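Local coordinates for putative xanthine dehydrogenase YAGS fad-binding subunit (PDB 5G5G), which forms the molybdenum-cofactor-binding subunit of a periplasmic aldehyde oxidase of Escherichia coli and probably oxidises aldehydes there, at residues C[140-143]-C[144-147]; C[269-272]-C[273-276]. One frame throughout, in Å; residues are numbered along the deposited sequence. Where two conformers were deposited one is given.

Contact 1 (C[140-143]-C[144-147]); sequences AYSL and ADEK
The Asp145 carboxylate lies with one face over the CB and OG of Ser142, and the Glu146 carboxylate turns a face to the methyl of Ala140. Across the first, Ser142 OG sits 3.3 Å from Asp145 CG; across the second, Ala140 CB is 3.6 Å from Glu146 OE2. That same OE2 accepts from a water that in turn takes the N-H of Ser142, 2.9 Å from Ser142 N, so a backbone amide just before the helix reaches the glutamate through solvent. With CG beside its own N and a bend at chi2 (-55°), the Glu146 chain curls back toward this water, its CG resting 3.3 Å from Ser142 O. Ser142 OG, set beside the carbonyl carbon (chi1 169°), accepts from Asp145 N at 3.0 Å in a nearly straight bond. Replacing Ser142 by alanine would probably leave Asp145 N without its side-chain acceptor and the first helical turn less firmly tied. Glu146 N bonds to Ser142 O and makes a weak bond to Leu143 O. Leu143 packs on Leu286 of strand 285-293, while Lys147 makes a cation-pi contact with Trp307. Ser142 is thus the N-cap of short surface helix 143-147, its side chain supplying the acceptor that a first-turn amide lacks.

Contact 2 (C[269-272]-C[273-276]); sequences MLPR and PSIP
Ile275 and Arg272 point their side chains obliquely past one another, with the isoleucine CD1 over one face of the guanidinium, 4.0 Å from Arg272 NH1. The arginine chain folds at chi2 and chi3 (61° and 65°), which curls the flat group back over this methyl. With Ile275 CG1 anti to the carbonyl carbon and chi2 extended (172°), CD1 comes to 3.5 Å from Leu270 O, in the loop after strand 266-269, and Ile275 CG1 packs on Leu270 CB at 3.9 Å. Pro273 CD touches Pro271 CB. Pro271 O accepts from Ser274 N and, in the conformer given, one of two deposited, also from Ser274 OG. In that conformer Ser274 OG donates to Pro271 O at 2.6 Å, in the carbonyl plane on a lone pair; Ser274 N reaches Pro271 O at 2.9 Å from above that plane. Ile275 N bonds to Arg272 O at 3.1 Å, likewise from above the carbonyl plane, and only weakly to Pro271 O. The i to i+3 bonds from Ser274 N to Pro271 O and from Ile275 N to Arg272 O make the 3-10 turn. Pro276 has no N-H to offer, and sets its CD 3.3 Å from Arg272 O. Arg272 NH2 binds Ala189 O and a backbone atom of another protein chain, and the Arg272 side chain is about 9 Å from a bound [2Fe-2S] cluster. The turn joins strand 266-269 to helix 275-278: Leu270 and Pro271 lean on strand 49-55, and Leu270 also meets the start of helix 250-262.

How the contacts relate
From the N terminus, strand 131-136 leads into contact 1, which closes the loop before helix 143-147. The chain then runs on through strands 194-200 and 203-208 and helix 250-262 to strand 266-269, where contact 2 turns it into helix 275-278. The two are in series, neither nesting nor crossing, with centres about 26 Å apart and nearest atoms about 12 Å apart. Contact 1 sits at the surface, whereas contact 2 is partly buried and borders another protein chain. Strand 285-293, which follows helix 275-278, carries Leu286, which touches Leu143 and Lys147, bringing the chain that leaves contact 2 back to contact 1.

Contact 1 (C[140-143]-C[144-147])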
# COMPACT_ATOMS: atom_id res chain seq x y z
N ALA C 140 -11.58 -12.37 22.39
CA ALA C 140 -10.73 -11.33 22.97
C ALA C 140 -10.09 -10.60 21.86
O ALA C 140 -9.36 -11.19 21.04
CB ALA C 140 -9.65 -11.93 23.87
N TYR C 141 -10.40 -9.29 21.79
CA TYR C 141 -10.00 -8.47 20.70
C TYR C 141 -9.20 -7.27 21.05
O TYR C 141 -8.76 -6.60 20.15
CB TYR C 141 -11.21 -8.06 19.87
CG TYR C 141 -12.03 -9.24 19.47
CD1 TYR C 141 -11.51 -10.16 18.55
CD2 TYR C 141 -13.30 -9.45 19.99
CE1 TYR C 141 -12.27 -11.27 18.18
CE2 TYR C 141 -14.07 -10.53 19.62
CZ TYR C 141 -13.54 -11.44 18.72
OH TYR C 141 -14.33 -12.52 18.40
N SER C 142 -8.99 -6.99 22.34
CA SER C 142 -8.29 -5.83 22.77
C SER C 142 -6.97 -6.18 23.46
O SER C 142 -6.96 -6.67 24.57
CB SER C 142 -9.14 -5.03 23.77
OG SER C 142 -8.33 -4.03 24.37
N LEU C 143 -5.86 -5.85 22.82
CA LEU C 143 -4.55 -6.10 23.41
C LEU C 143 -4.47 -5.38 24.75
O LEU C 143 -3.96 -5.94 25.73
CB LEU C 143 -3.41 -5.61 22.53
CG LEU C 143 -1.98 -5.68 23.06
CD1 LEU C 143 -1.63 -7.14 23.37
CD2 LEU C 143 -0.98 -5.06 22.10
N ALA C 144 -4.93 -4.14 24.77
CA ALA C 144 -4.88 -3.37 26.03
C ALA C 144 -5.61 -4.04 27.17
O ALA C 144 -5.10 -4.11 28.30
CB ALA C 144 -5.40 -1.96 25.80
N ASP C 145 -6.80 -4.55 26.90
CA ASP C 145 -7.56 -5.22 27.93
C ASP C 145 -6.87 -6.51 28.38
O ASP C 145 -6.97 -6.85 29.54
CB ASP C 145 -8.99 -5.53 27.48
CG ASP C 145 -9.83 -4.30 27.25
OD1 ASP C 145 -9.45 -3.18 27.65
OD2 ASP C 145 -10.91 -4.46 26.66
N GLU C 146 -6.14 -7.17 27.50
CA GLU C 146 -5.51 -8.44 27.84
C GLU C 146 -4.20 -8.29 28.60
O GLU C 146 -3.72 -9.25 29.19
CB GLU C 146 -5.28 -9.26 26.59
CG GLU C 146 -6.57 -9.65 25.88
CD GLU C 146 -7.59 -10.37 26.75
OE1 GLU C 146 -7.22 -11.39 27.41
OE2 GLU C 146 -8.76 -9.90 26.76
N LYS C 147 -3.62 -7.08 28.56
CA LYS C 147 -2.28 -6.88 29.08
C LYS C 147 -2.20 -7.23 30.53
O LYS C 147 -1.31 -8.00 30.92
CB LYS C 147 -1.83 -5.42 28.87
CG LYS C 147 -0.42 -5.15 29.39
CD LYS C 147 -0.28 -3.76 29.93
CE LYS C 147 1.16 -3.47 30.29
NZ LYS C 147 1.40 -3.67 31.72
O HOH W 1 -10.04 -8.11 24.79

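Contact 2 (C[269-272]-C[273-276])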
# COMPACT_ATOMS: atom_id res chain seq x y z
N MET C 269 -7.80 -15.22 -7.06
CA MET C 269 -7.18 -14.04 -6.48
C MET C 269 -7.96 -13.66 -5.22
O MET C 269 -9.21 -13.73 -5.22
CB MET C 269 -7.26 -12.88 -7.46
CG MET C 269 -6.57 -11.62 -6.98
SD MET C 269 -6.60 -10.25 -8.21
CE MET C 269 -5.94 -11.16 -9.58
N LEU C 270 -7.27 -13.28 -4.18
CA LEU C 270 -7.96 -12.76 -2.97
C LEU C 270 -8.37 -11.31 -3.27
O LEU C 270 -7.52 -10.45 -3.52
CB LEU C 270 -7.06 -12.81 -1.76
CG LEU C 270 -6.43 -14.17 -1.44
CD1 LEU C 270 -5.71 -14.10 -0.09
CD2 LEU C 270 -7.50 -15.19 -1.36
N PRO C 271 -9.66 -11.01 -3.23
CA PRO C 271 -10.07 -9.62 -3.50
C PRO C 271 -9.47 -8.67 -2.46
O PRO C 271 -9.38 -9.05 -1.28
CB PRO C 271 -11.58 -9.68 -3.37
CG PRO C 271 -11.95 -11.14 -3.51
CD PRO C 271 -10.80 -11.91 -3.01
N ARG C 272 -9.08 -7.46 -2.89
CA ARG C 272 -8.42 -6.50 -2.01
C ARG C 272 -9.19 -6.32 -0.67
O ARG C 272 -8.54 -6.32 0.40
CB ARG C 272 -8.18 -5.16 -2.71
CG ARG C 272 -7.47 -4.12 -1.86
CD ARG C 272 -6.09 -4.54 -1.40
NE ARG C 272 -5.23 -4.67 -2.54
CZ ARG C 272 -3.98 -5.08 -2.51
NH1 ARG C 272 -3.41 -5.45 -1.35
NH2 ARG C 272 -3.30 -5.11 -3.66
N PRO C 273 -10.51 -6.13 -0.70
CA PRO C 273 -11.22 -5.96 0.59
C PRO C 273 -11.12 -7.12 1.58
O PRO C 273 -11.36 -6.90 2.79
CB PRO C 273 -12.67 -5.68 0.18
CG PRO C 273 -12.65 -5.33 -1.26
CD PRO C 273 -11.42 -5.92 -1.85
N SER C 274 -10.79 -8.31 1.10
CA SER C 274 -10.63 -9.48 1.96
C SER C 274 -9.23 -9.65 2.52
O SER C 274 -9.06 -10.41 3.49
CB SER C 274 -10.97 -10.75 1.21
OG SER C 274 -9.95 -11.09 0.31
N ILE C 275 -8.25 -8.98 1.94
CA ILE C 275 -6.85 -9.22 2.26
C ILE C 275 -6.50 -8.84 3.71
O ILE C 275 -5.96 -9.66 4.42
CB ILE C 275 -5.87 -8.67 1.21
CG1 ILE C 275 -6.05 -9.50 -0.07
CG2 ILE C 275 -4.42 -8.76 1.72
CD1 ILE C 275 -5.29 -8.95 -1.25
N PRO C 276 -6.87 -7.66 4.16
CA PRO C 276 -6.37 -7.28 5.49
C PRO C 276 -6.81 -8.19 6.66
O PRO C 276 -6.02 -8.39 7.61
CB PRO C 276 -6.84 -5.83 5.64
CG PRO C 276 -6.88 -5.33 4.25
CD PRO C 276 -7.43 -6.50 3.45